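Local coordinates for protein putative drug/sodium antiporter (Escherichia coli, PDB 4Z3N) that is a MATE-family membrane transporter implicated in moving the genotoxin colibactin across the cell membrane, probably by an antiport mechanism, at residues T311-V316 / N331-A336; G26-L31 / V326-N331; P305-A310 / I388-S393; R98-Q103 / V317-G322; I88-G93 / L174-G179. All blocks are in the same frame, centred on the assembly; numbering follows the deposited sequence.

Overall arrangement
Helix 286-322 supplies a segment to three of the five contacts. Along it, contact 3 (305-310), contact 1 (311-316) and contact 4 (317-322) follow one another directly, so the centres of contacts 1 and 3 lie 8 Å apart and those of contacts 1 and 4 lie 13 Å apart. Contact 2 lies beside contact 1, 7 Å between centres, and shares Asn331 with it. Contact 5 pairs two helices of the first MatE range and reaches contact 1, in the second, through Gln176, which bonds to Thr311 and Thr315; it also meets contact 4 through a Gln319-Gly177 bond. Monoolein molecules touch Trp334 in contact 1 and Leu390 in contact 3.

Contact 1: residues T311-V316 / N331-A336; sequences TALLTV and NAYWAA. With OLC ((2R)-2,3-dihydroxypropyl (9Z)-octadec-9-enoate), chain F.
Leu313 and Ala336 bring the two helices closest, their CA atoms 6.9 Å apart, where segments 311-316 and 331-336 lie nearly antiparallel at 168° with axes separated by 10.0 Å. These are the arms of a helical hairpin, helices 286-322 and 326-358, joined by a short turn. Leu313 carries most of the contact. With CG anti to the backbone N (chi1 178°), its isobutyl group extends straight at the partner: CD1 rests on the backbone at Ala332 O (3.5 Å) and beside Ala332 CB (3.9 Å), while both methyls reach Ala336 CB at 4.1 Å. Its CD2 also approaches Tyr333 CD1 obliquely at 4.4 Å. One turn further on, Val316 CG1 meets the same alanine methyl, 3.7 Å from Ala332 CB. The small methyls of Ala332 and Ala336 form the surface on which the larger Leu313 and Val316 sit. On the far side of helix 326-358, the Trp334 indole lies between a monoolein chain and Tyr333: lipid C8 is over one face near the rim, and Tyr333 CE2 is centred over the opposite one. The Tyr333 hydroxyl is bonded to Ile388 O. No hydrogen bond crosses between the segments, so the hairpin is held here by apolar packing, with the lipid-facing aromatic on the outer surface of the arm.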
# COMPACT_ATOMS: atom_id res chain seq x y z
N THR A 311 -5.44 4.74 6.58
CA THR A 311 -4.93 6.06 6.22
C THR A 311 -5.61 7.09 7.12
O THR A 311 -4.97 8.06 7.54
CB THR A 311 -5.14 6.46 4.69
OG1 THR A 311 -6.53 6.59 4.39
CG2 THR A 311 -4.47 5.49 3.74
N ALA A 312 -6.89 6.84 7.41
CA ALA A 312 -7.71 7.76 8.22
C ALA A 312 -7.24 7.76 9.66
O ALA A 312 -7.30 8.77 10.35
CB ALA A 312 -9.18 7.38 8.15
N LEU A 313 -6.75 6.60 10.08
CA LEU A 313 -6.35 6.36 11.45
C LEU A 313 -5.03 7.03 11.76
O LEU A 313 -4.79 7.45 12.90
CB LEU A 313 -6.26 4.85 11.74
CG LEU A 313 -5.81 4.52 13.16
CD1 LEU A 313 -6.86 4.93 14.21
CD2 LEU A 313 -5.46 3.07 13.27
N LEU A 314 -4.16 7.11 10.76
CA LEU A 314 -2.87 7.79 10.91
C LEU A 314 -3.08 9.28 11.31
O LEU A 314 -2.50 9.78 12.28
CB LEU A 314 -2.06 7.69 9.60
CG LEU A 314 -0.64 8.26 9.72
CD1 LEU A 314 0.34 7.15 9.89
CD2 LEU A 314 -0.29 9.11 8.53
N THR A 315 -3.93 9.96 10.57
CA THR A 315 -4.32 11.32 10.88
C THR A 315 -4.95 11.50 12.26
O THR A 315 -4.63 12.47 12.97
CB THR A 315 -5.28 11.81 9.85
OG1 THR A 315 -4.81 11.39 8.57
CG2 THR A 315 -5.37 13.32 9.92
N VAL A 316 -5.85 10.59 12.63
CA VAL A 316 -6.56 10.70 13.89
C VAL A 316 -5.63 10.36 15.07
O VAL A 316 -5.64 11.05 16.10
CB VAL A 316 -7.80 9.79 13.92
CG1 VAL A 316 -8.39 9.74 15.32
CG2 VAL A 316 -8.84 10.28 12.92
N ASN A 331 -8.76 4.53 21.65
CA ASN A 331 -10.14 4.35 21.20
C ASN A 331 -10.24 4.43 19.70
O ASN A 331 -11.08 3.77 19.10
CB ASN A 331 -11.08 5.40 21.80
CG ASN A 331 -11.16 5.34 23.30
OD1 ASN A 331 -11.24 4.27 23.90
ND2 ASN A 331 -11.15 6.51 23.92
N ALA A 332 -9.41 5.29 19.11
CA ALA A 332 -9.38 5.47 17.66
C ALA A 332 -8.94 4.18 16.97
O ALA A 332 -9.57 3.75 15.99
CB ALA A 332 -8.48 6.62 17.28
N TYR A 333 -7.88 3.56 17.50
CA TYR A 333 -7.43 2.27 16.96
C TYR A 333 -8.52 1.19 16.99
O TYR A 333 -8.79 0.56 15.96
CB TYR A 333 -6.22 1.78 17.73
CG TYR A 333 -5.94 0.32 17.48
CD1 TYR A 333 -5.23 -0.09 16.36
CD2 TYR A 333 -6.39 -0.64 18.37
CE1 TYR A 333 -5.00 -1.42 16.13
CE2 TYR A 333 -6.16 -1.97 18.15
CZ TYR A 333 -5.46 -2.36 17.02
OH TYR A 333 -5.24 -3.69 16.82
N TRP A 334 -9.17 0.99 18.14
CA TRP A 334 -10.23 -0.02 18.24
C TRP A 334 -11.52 0.35 17.48
O TRP A 334 -12.26 -0.56 17.09
CB TRP A 334 -10.57 -0.32 19.70
CG TRP A 334 -9.46 -1.00 20.44
CD1 TRP A 334 -8.65 -0.44 21.37
CD2 TRP A 334 -9.03 -2.36 20.29
NE1 TRP A 334 -7.73 -1.37 21.81
CE2 TRP A 334 -7.94 -2.56 21.18
CE3 TRP A 334 -9.45 -3.44 19.50
CZ2 TRP A 334 -7.27 -3.78 21.30
CZ3 TRP A 334 -8.78 -4.66 19.62
CH2 TRP A 334 -7.70 -4.81 20.52
N ALA A 335 -11.79 1.64 17.27
CA ALA A 335 -12.89 2.05 16.37
C ALA A 335 -12.61 1.59 14.93
O ALA A 335 -13.46 0.99 14.24
CB ALA A 335 -13.09 3.55 16.42
N ALA A 336 -11.39 1.89 14.48
CA ALA A 336 -10.85 1.43 13.20
C ALA A 336 -10.89 -0.10 13.06
O ALA A 336 -11.29 -0.61 12.01
CB ALA A 336 -9.43 1.94 13.02
C18 OLC F . -7.07 -15.15 17.63
C10 OLC F . -10.92 -7.67 22.04
C9 OLC F . -11.54 -6.51 22.38
C17 OLC F . -6.65 -13.77 18.13
C11 OLC F . -10.40 -7.89 20.64
C8 OLC F . -10.70 -5.32 22.81
C16 OLC F . -7.86 -12.87 18.31
C12 OLC F . -9.20 -8.82 20.67
C7 OLC F . -11.53 -4.25 23.49
C15 OLC F . -7.47 -11.44 18.65
C13 OLC F . -9.15 -9.73 19.45
C6 OLC F . -10.69 -3.55 24.53
C14 OLC F . -8.31 -10.94 19.80

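Contact 2: residues G26-L31 / V326-N331; sequences GSLYKL and VTRTLN
Gly26 and Leu28 meet the first turns of helix 326-358 just where helix 28-56 begins: Ser27 takes the N-cap position, and the closest CA pair, Leu28 and Asn331, is 7.8 Å apart. Arg328 reaches across this gap. Its CG is anti to the backbone N (chi1 -175°) and the chain stays extended as far as NE, which carries the guanidinium to the Gly26 carbonyl. Two nitrogens then grip that single oxygen end-on: NH2 at 3.0 Å from Gly26 O and NH1 at 3.2 Å from it, with N-H...O angles of 151° and 141°. The oxygen sits in the guanidinium plane, at its edge; seen from the carbonyl, NH1 lies in plane whereas NH2 stands well above it. Met23 O takes the NE proton as well, so a single arginine holds two backbone carbonyls of the segment leading into the first predicted transmembrane helix. The contact thereby ties the beginning of the MATE helical bundle to a helix of the second MatE range, some 300 residues later. Leu28 lies over one face of the guanidinium, CD2 being 3.5 Å from Arg328 NH2, and the leucine and arginine chains run antiparallel alongside one another. Its other methyl, CD1, crosses to Asn331 CB at 3.5 Å. Leu31 CD2 adds a looser touch, 4.0 Å from Arg328 NH2. Within the helical turn, Thr329 OG1 donates to Val326 O at 2.6 Å, and the same hydroxyl is also bonded to the Tyr395 hydroxyl.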
# COMPACT_ATOMS: atom_id res chain seq x y z
N GLY A 26 -15.20 14.39 18.77
CA GLY A 26 -16.34 13.73 18.14
C GLY A 26 -16.51 12.22 18.22
O GLY A 26 -15.77 11.51 18.91
N SER A 27 -17.52 11.72 17.51
CA SER A 27 -17.69 10.27 17.34
C SER A 27 -16.57 9.70 16.44
O SER A 27 -16.37 10.15 15.30
CB SER A 27 -19.05 9.97 16.74
OG SER A 27 -19.14 8.63 16.31
N LEU A 28 -15.86 8.72 16.96
CA LEU A 28 -14.72 8.19 16.23
C LEU A 28 -15.16 7.46 14.97
O LEU A 28 -14.47 7.55 13.95
CB LEU A 28 -13.90 7.28 17.14
CG LEU A 28 -13.10 8.08 18.16
CD1 LEU A 28 -12.53 7.16 19.20
CD2 LEU A 28 -12.01 8.90 17.48
N TYR A 29 -16.30 6.77 15.01
CA TYR A 29 -16.77 6.05 13.83
C TYR A 29 -17.10 7.01 12.70
O TYR A 29 -16.67 6.79 11.57
CB TYR A 29 -17.98 5.18 14.15
CG TYR A 29 -17.64 4.07 15.11
CD1 TYR A 29 -16.79 3.05 14.73
CD2 TYR A 29 -18.15 4.06 16.40
CE1 TYR A 29 -16.46 2.04 15.61
CE2 TYR A 29 -17.83 3.06 17.29
CZ TYR A 29 -16.99 2.05 16.88
OH TYR A 29 -16.65 1.03 17.75
N LYS A 30 -17.85 8.06 13.00
CA LYS A 30 -18.14 9.12 12.03
C LYS A 30 -16.85 9.76 11.51
O LYS A 30 -16.67 9.96 10.31
CB LYS A 30 -19.07 10.19 12.64
CG LYS A 30 -20.47 9.69 13.01
CD LYS A 30 -21.07 8.83 11.89
CE LYS A 30 -22.32 8.07 12.35
NZ LYS A 30 -22.11 6.59 12.48
N LEU A 31 -15.95 10.07 12.43
CA LEU A 31 -14.69 10.70 12.08
C LEU A 31 -13.84 9.82 11.14
O LEU A 31 -13.40 10.29 10.09
CB LEU A 31 -13.91 11.04 13.35
CG LEU A 31 -12.51 11.62 13.15
CD1 LEU A 31 -12.52 12.91 12.31
CD2 LEU A 31 -11.78 11.80 14.50
N VAL A 326 -4.06 10.47 24.73
CA VAL A 326 -3.60 9.12 24.43
C VAL A 326 -4.73 8.10 24.42
O VAL A 326 -4.72 7.17 23.64
CB VAL A 326 -2.55 8.65 25.46
CG1 VAL A 326 -2.14 7.20 25.17
CG2 VAL A 326 -1.37 9.58 25.49
N THR A 327 -5.67 8.29 25.33
CA THR A 327 -6.86 7.47 25.48
C THR A 327 -7.66 7.44 24.18
O THR A 327 -8.11 6.38 23.72
CB THR A 327 -7.73 8.00 26.64
OG1 THR A 327 -7.31 7.39 27.86
CG2 THR A 327 -9.19 7.71 26.42
N ARG A 328 -7.83 8.62 23.60
CA ARG A 328 -8.59 8.78 22.39
C ARG A 328 -7.88 8.08 21.22
O ARG A 328 -8.54 7.54 20.32
CB ARG A 328 -8.82 10.26 22.10
CG ARG A 328 -9.73 10.52 20.91
CD ARG A 328 -10.29 11.93 20.88
NE ARG A 328 -11.04 12.18 19.64
CZ ARG A 328 -12.31 11.86 19.46
NH1 ARG A 328 -12.99 11.28 20.43
NH2 ARG A 328 -12.91 12.13 18.31
N THR A 329 -6.54 8.08 21.23
CA THR A 329 -5.79 7.42 20.16
C THR A 329 -6.00 5.91 20.27
O THR A 329 -6.14 5.22 19.26
CB THR A 329 -4.24 7.75 20.18
OG1 THR A 329 -3.60 7.14 21.30
CG2 THR A 329 -3.99 9.25 20.21
N LEU A 330 -6.07 5.41 21.50
CA LEU A 330 -6.38 4.01 21.75
C LEU A 330 -7.80 3.66 21.32
O LEU A 330 -8.03 2.60 20.72
CB LEU A 330 -6.17 3.67 23.22
CG LEU A 330 -4.75 3.47 23.71
CD1 LEU A 330 -4.75 2.85 25.13
CD2 LEU A 330 -3.96 2.59 22.74
N ASN A 331 -8.76 4.53 21.65
CA ASN A 331 -10.14 4.35 21.20
C ASN A 331 -10.24 4.43 19.70
O ASN A 331 -11.08 3.77 19.10
CB ASN A 331 -11.08 5.40 21.80
CG ASN A 331 -11.16 5.34 23.30
OD1 ASN A 331 -11.24 4.27 23.90
ND2 ASN A 331 -11.15 6.51 23.92

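Contact 3: residues P305-A310 / I388-S393; sequences PMLAIA and ISLLAS
Leu390 and Leu391 are the two bumps with which helix 382-399 meets helix 286-322, an apolar pair of transmembrane helices within the second MatE range of this helical-bundle transporter. The segments point much the same way, their axes crossing at -28° and 10.1 Å apart; the closest approach of the backbones is 5.8 Å, from Ala310 CA to Leu391 CA. Segment 305-310 is kinked at its start, where the backbone N of Pro305 and of Met306 makes no bond to the turn before. The two leucines enter neighbouring hollows. Leu390, with CG anti to the backbone N (chi1 -173°), aims CD2 into a shallow depression bordered by Met306, Leu307 and Ala310. Met306 forms the wall nearest to it: Met306 CG lies 3.9 Å from Leu390 CD2, and the side chains meet at a slant. Leu307 closes the same hollow, its CD2 methyl bending back toward Leu390 although its CB points away from the partner helix, and the small Ala310 CB forms the remaining border. A monoolein molecule and Arg412 also touch Leu390. Leu391 starts off to one side of the interface, but its CD2 turns in to fill the second hollow, lined by Ala310 and the backbone of Met306 and Ile309. Ile309 is largely occupied by helix 326-358, touching Ala336, Leu339 and Ala340. The small size of Ala310 lets a methyl settle directly on the helix backbone: Leu391 CD2 lies 3.6 Å from Ala310 CA and 3.8 Å from Ala310 CB.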
# COMPACT_ATOMS: atom_id res chain seq x y z
N PRO A 305 -10.48 -1.85 1.68
CA PRO A 305 -11.23 -1.03 2.65
C PRO A 305 -10.48 -0.86 3.98
O PRO A 305 -10.65 0.15 4.67
CB PRO A 305 -12.54 -1.81 2.84
CG PRO A 305 -12.27 -3.16 2.35
CD PRO A 305 -11.26 -3.02 1.26
N MET A 306 -9.64 -1.83 4.33
CA MET A 306 -8.82 -1.72 5.53
C MET A 306 -7.62 -0.77 5.34
O MET A 306 -7.15 -0.13 6.29
CB MET A 306 -8.36 -3.12 5.94
CG MET A 306 -7.01 -3.20 6.58
SD MET A 306 -6.30 -4.83 6.20
CE MET A 306 -7.66 -5.91 6.62
N LEU A 307 -7.12 -0.67 4.10
CA LEU A 307 -6.05 0.27 3.79
C LEU A 307 -6.58 1.71 3.83
O LEU A 307 -5.88 2.63 4.24
CB LEU A 307 -5.42 -0.03 2.43
CG LEU A 307 -4.69 -1.37 2.26
CD1 LEU A 307 -4.10 -1.47 0.88
CD2 LEU A 307 -3.62 -1.54 3.29
N ALA A 308 -7.83 1.87 3.40
CA ALA A 308 -8.53 3.16 3.47
C ALA A 308 -8.72 3.65 4.92
O ALA A 308 -8.41 4.81 5.24
CB ALA A 308 -9.87 3.06 2.78
N ILE A 309 -9.25 2.79 5.77
CA ILE A 309 -9.39 3.08 7.20
C ILE A 309 -8.02 3.36 7.89
O ILE A 309 -7.91 4.27 8.72
CB ILE A 309 -10.14 1.91 7.90
CG1 ILE A 309 -11.50 1.70 7.24
CG2 ILE A 309 -10.30 2.18 9.40
CD1 ILE A 309 -12.28 0.50 7.76
N ALA A 310 -7.00 2.59 7.52
CA ALA A 310 -5.64 2.79 8.01
C ALA A 310 -5.16 4.21 7.77
O ALA A 310 -4.51 4.81 8.66
CB ALA A 310 -4.67 1.80 7.35
N ILE A 388 -6.23 -6.36 12.51
CA ILE A 388 -5.84 -6.10 13.89
C ILE A 388 -4.37 -5.69 13.99
O ILE A 388 -4.05 -4.66 14.59
CB ILE A 388 -6.15 -7.33 14.79
CG1 ILE A 388 -7.67 -7.56 14.83
CG2 ILE A 388 -5.62 -7.10 16.20
CD1 ILE A 388 -8.08 -8.98 14.99
N SER A 389 -3.48 -6.47 13.38
CA SER A 389 -2.06 -6.14 13.40
C SER A 389 -1.69 -5.04 12.39
O SER A 389 -0.82 -4.20 12.66
CB SER A 389 -1.22 -7.38 13.14
OG SER A 389 -1.31 -7.74 11.79
N LEU A 390 -2.35 -5.01 11.23
CA LEU A 390 -2.03 -3.97 10.25
C LEU A 390 -2.40 -2.53 10.71
O LEU A 390 -1.63 -1.60 10.48
CB LEU A 390 -2.68 -4.30 8.92
CG LEU A 390 -2.26 -3.35 7.81
CD1 LEU A 390 -1.91 -4.13 6.60
CD2 LEU A 390 -3.35 -2.33 7.46
N LEU A 391 -3.55 -2.36 11.37
CA LEU A 391 -3.90 -1.08 11.99
C LEU A 391 -3.00 -0.77 13.20
O LEU A 391 -2.64 0.39 13.43
CB LEU A 391 -5.38 -1.07 12.40
CG LEU A 391 -6.40 -1.08 11.25
CD1 LEU A 391 -7.86 -1.24 11.73
CD2 LEU A 391 -6.24 0.16 10.34
N ALA A 392 -2.62 -1.79 13.96
CA ALA A 392 -1.63 -1.60 15.01
C ALA A 392 -0.33 -0.99 14.45
O ALA A 392 0.28 -0.14 15.09
CB ALA A 392 -1.33 -2.91 15.74
N SER A 393 0.07 -1.41 13.24
CA SER A 393 1.26 -0.85 12.58
C SER A 393 1.11 0.63 12.21
O SER A 393 2.05 1.41 12.34
CB SER A 393 1.60 -1.63 11.31
OG SER A 393 2.27 -2.82 11.64

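Contact 4: residues R98-Q103 / V317-G322; sequences RAIGMQ and VGQNWG
Arg98, Ile100, Gly101 and Met102 set the last turn of helix 75-101 against the end of helix 286-322, a close glycine-lined helix contact that joins the first MatE range to the second. Arg98 comes first, and its chain bends at chi2 and chi3 to lie alongside Trp321, pointing the same way. Its CD is 3.6 Å from Trp321 CD1, and the guanidinium and indole planes stand 66° apart. The charged end continues past the contact to a salt bridge with Glu255, which probably offsets its charge in these buried surroundings. The backbone of Arg98 takes part too, its CA making a CA-H...O contact with Gly318 O at 3.3 Å. Ile100 next packs its CG2 against the amide of Gln319, 3.7 Å from Gln319 NE2; that nitrogen is bonded to Gly177 O, which fixes the amide beside the isoleucine. Gly101 brings the main chains together, its CA only 4.1 Å from Gln319 CA. With no side chain here or on Gly322, the backbones meet directly: Gly101 CA points a hydrogen at Gln319 O, and the carbonyl carbons of Gly101 and Gly322 are neighbours. Met102 lies over the end of the partner helix, its CA contributing a third CA-H...O contact, to Gly322 O. At Gln103 the chain turns away with positive phi (66°), completing a Schellman motif. Met102 N to Arg98 O, at 2.9 Å, is the last regular helical bond; the bond from Gln103 N to Ile100 O, at 2.8 Å, belongs to the Schellman turn.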
# COMPACT_ATOMS: atom_id res chain seq x y z
N ARG A 98 1.09 15.17 13.70
CA ARG A 98 1.52 15.41 15.10
C ARG A 98 1.83 16.89 15.34
O ARG A 98 1.47 17.43 16.39
CB ARG A 98 2.74 14.55 15.49
CG ARG A 98 2.64 13.11 15.06
CD ARG A 98 3.23 12.11 16.04
NE ARG A 98 4.68 11.88 15.96
CZ ARG A 98 5.35 11.49 14.89
NH1 ARG A 98 4.75 11.32 13.73
NH2 ARG A 98 6.65 11.29 14.98
N ALA A 99 2.47 17.54 14.37
CA ALA A 99 2.69 18.99 14.43
C ALA A 99 1.38 19.77 14.54
O ALA A 99 1.26 20.69 15.34
CB ALA A 99 3.47 19.46 13.22
N ILE A 100 0.39 19.41 13.72
CA ILE A 100 -0.89 20.10 13.78
C ILE A 100 -1.56 19.89 15.13
O ILE A 100 -2.04 20.83 15.73
CB ILE A 100 -1.84 19.64 12.67
CG1 ILE A 100 -1.27 19.99 11.29
CG2 ILE A 100 -3.22 20.24 12.89
CD1 ILE A 100 -2.12 19.50 10.12
N GLY A 101 -1.58 18.65 15.61
CA GLY A 101 -2.20 18.33 16.88
C GLY A 101 -1.51 19.07 18.02
O GLY A 101 -2.17 19.52 18.96
N MET A 102 -0.19 19.16 17.95
CA MET A 102 0.58 19.94 18.92
C MET A 102 0.34 21.45 18.77
O MET A 102 0.74 22.25 19.62
CB MET A 102 2.06 19.65 18.76
CG MET A 102 2.59 18.63 19.73
SD MET A 102 4.34 18.31 19.40
CE MET A 102 4.29 17.94 17.65
N GLN A 103 -0.30 21.82 17.66
CA GLN A 103 -0.56 23.21 17.32
C GLN A 103 0.70 24.01 17.04
O GLN A 103 0.80 25.16 17.44
CB GLN A 103 -1.35 23.88 18.43
CG GLN A 103 -2.76 23.39 18.53
CD GLN A 103 -3.64 24.37 19.26
OE1 GLN A 103 -3.32 24.78 20.38
NE2 GLN A 103 -4.74 24.77 18.63
N VAL A 317 -4.82 9.32 14.91
CA VAL A 317 -3.85 8.97 15.94
C VAL A 317 -2.78 10.04 16.02
O VAL A 317 -2.46 10.53 17.10
CB VAL A 317 -3.17 7.61 15.69
CG1 VAL A 317 -2.04 7.37 16.72
CG2 VAL A 317 -4.22 6.48 15.72
N GLY A 318 -2.24 10.43 14.87
CA GLY A 318 -1.18 11.43 14.84
C GLY A 318 -1.57 12.76 15.47
O GLY A 318 -0.79 13.34 16.25
N GLN A 319 -2.76 13.25 15.14
CA GLN A 319 -3.25 14.54 15.62
C GLN A 319 -3.69 14.52 17.09
O GLN A 319 -3.39 15.44 17.85
CB GLN A 319 -4.40 15.04 14.74
CG GLN A 319 -3.91 15.68 13.43
CD GLN A 319 -4.93 16.60 12.82
OE1 GLN A 319 -5.96 16.86 13.43
NE2 GLN A 319 -4.65 17.11 11.63
N ASN A 320 -4.38 13.47 17.50
CA ASN A 320 -4.74 13.35 18.91
C ASN A 320 -3.53 13.09 19.80
O ASN A 320 -3.52 13.43 20.98
CB ASN A 320 -5.77 12.25 19.11
CG ASN A 320 -7.14 12.67 18.71
OD1 ASN A 320 -7.92 13.11 19.54
ND2 ASN A 320 -7.46 12.53 17.43
N TRP A 321 -2.52 12.46 19.22
CA TRP A 321 -1.29 12.18 19.93
C TRP A 321 -0.58 13.48 20.22
O TRP A 321 -0.12 13.71 21.34
CB TRP A 321 -0.40 11.25 19.13
CG TRP A 321 0.94 11.01 19.73
CD1 TRP A 321 2.10 11.67 19.44
CD2 TRP A 321 1.28 10.01 20.69
NE1 TRP A 321 3.14 11.15 20.18
CE2 TRP A 321 2.66 10.13 20.96
CE3 TRP A 321 0.55 9.02 21.36
CZ2 TRP A 321 3.32 9.30 21.86
CZ3 TRP A 321 1.20 8.21 22.26
CH2 TRP A 321 2.58 8.35 22.50
N GLY A 322 -0.48 14.33 19.19
CA GLY A 322 0.11 15.65 19.34
C GLY A 322 -0.62 16.54 20.34
O GLY A 322 -0.01 17.30 21.08

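Contact 5: residues I88-G93 / L174-G179; sequences IQIGMG and LFQGAG
Gln89 and Gln176 both hold CG anti to the backbone N (chi1 -178° and 162°) and stay extended beyond it, which sends their amides out from helices 75-101 and 162-177 until they meet. Gln89 NE2 donates to Gln176 OE1 at 2.6 Å. The side chains cross at about a right angle with their amide planes turned against each other. The donor stands above the carbonyl plane of Gln176, and OE1 lies off the amide plane of Gln89; the bond is bent (N-H...O 137°). At its other end the Gln176 amide donates through NE2 to Thr311 O; this bond to a backbone carbonyl requires NE2 on that side, which is consistent with OE1 facing Gln89 NE2. Beside this polar pair, Met92 and Leu174 lie side by side: Met92 CE is 3.9 Å from Leu174 CD1, while Met92 CG rests near the backbone, 3.5 Å from Leu174 N. Next to them along the helices, the backbones come closest at two glycines, Gly93 CA and Gly177 CA being 4.2 Å apart. Helix 162-177 then ends in a Schellman motif at Gly179, whose positive phi is favourable for glycine. The pairing lies within the first MatE range, between two helices of the membrane bundle. Met92 and Leu174 are backed by Leu112 of helix 107-132, Phe175 packs on helices 181-204 and 209-232, and Gln176 and Gly177 face helix 286-322, to which they bond through Thr311, Thr315 and Gln319.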
# COMPACT_ATOMS: atom_id res chain seq x y z
N ILE A 88 7.24 7.88 1.76
CA ILE A 88 7.33 9.34 1.84
C ILE A 88 6.01 9.91 2.32
O ILE A 88 5.98 10.86 3.10
CB ILE A 88 7.71 9.97 0.49
CG1 ILE A 88 9.17 9.62 0.16
CG2 ILE A 88 7.48 11.48 0.51
CD1 ILE A 88 9.69 10.21 -1.12
N GLN A 89 4.91 9.32 1.87
CA GLN A 89 3.60 9.81 2.24
C GLN A 89 3.35 9.71 3.75
O GLN A 89 2.86 10.67 4.35
CB GLN A 89 2.52 9.06 1.47
CG GLN A 89 1.15 9.55 1.77
CD GLN A 89 0.07 8.58 1.34
OE1 GLN A 89 0.32 7.66 0.57
NE2 GLN A 89 -1.14 8.79 1.85
N ILE A 90 3.70 8.58 4.36
CA ILE A 90 3.38 8.28 5.75
C ILE A 90 4.32 9.10 6.65
O ILE A 90 3.90 9.64 7.67
CB ILE A 90 3.47 6.74 6.05
CG1 ILE A 90 2.39 5.96 5.31
CG2 ILE A 90 3.30 6.43 7.54
CD1 ILE A 90 0.96 6.31 5.75
N GLY A 91 5.58 9.20 6.26
CA GLY A 91 6.50 10.08 6.93
C GLY A 91 5.92 11.49 6.96
O GLY A 91 5.90 12.17 8.00
N MET A 92 5.44 11.94 5.81
CA MET A 92 4.80 13.24 5.76
C MET A 92 3.54 13.25 6.64
O MET A 92 3.42 14.08 7.54
CB MET A 92 4.46 13.60 4.31
CG MET A 92 4.09 15.07 4.10
SD MET A 92 5.43 16.26 4.38
CE MET A 92 4.67 17.76 3.80
N GLY A 93 2.61 12.32 6.39
CA GLY A 93 1.38 12.23 7.14
C GLY A 93 1.61 12.11 8.65
O GLY A 93 0.89 12.68 9.46
N LEU A 174 0.97 15.45 2.64
CA LEU A 174 0.58 16.78 3.09
C LEU A 174 -0.94 16.87 3.37
O LEU A 174 -1.34 17.25 4.47
CB LEU A 174 1.00 17.81 2.04
CG LEU A 174 0.80 19.28 2.39
CD1 LEU A 174 1.14 19.47 3.83
CD2 LEU A 174 1.69 20.16 1.54
N PHE A 175 -1.77 16.50 2.40
CA PHE A 175 -3.22 16.66 2.57
C PHE A 175 -3.86 15.59 3.47
O PHE A 175 -4.90 15.82 4.09
CB PHE A 175 -3.89 16.67 1.20
CG PHE A 175 -3.69 17.97 0.45
CD1 PHE A 175 -4.58 19.03 0.63
CD2 PHE A 175 -2.63 18.12 -0.44
CE1 PHE A 175 -4.42 20.22 -0.06
CE2 PHE A 175 -2.46 19.32 -1.14
CZ PHE A 175 -3.35 20.37 -0.95
N GLN A 176 -3.25 14.41 3.54
CA GLN A 176 -3.68 13.40 4.48
C GLN A 176 -3.32 13.78 5.94
O GLN A 176 -4.09 13.52 6.87
CB GLN A 176 -3.06 12.06 4.11
CG GLN A 176 -3.08 11.07 5.24
CD GLN A 176 -2.33 9.80 4.92
OE1 GLN A 176 -1.33 9.82 4.19
NE2 GLN A 176 -2.80 8.69 5.46
N GLY A 177 -2.17 14.42 6.15
CA GLY A 177 -1.78 14.90 7.47
C GLY A 177 -2.74 15.95 8.02
O GLY A 177 -3.11 15.93 9.21
N ALA A 178 -3.19 16.85 7.14
CA ALA A 178 -4.13 17.90 7.49
C ALA A 178 -5.58 17.41 7.54
O ALA A 178 -6.49 18.20 7.78
CB ALA A 178 -4.03 19.04 6.51
N GLY A 179 -5.80 16.12 7.29
CA GLY A 179 -7.14 15.56 7.28
C GLY A 179 -8.01 16.05 6.13
O GLY A 179 -9.24 15.94 6.18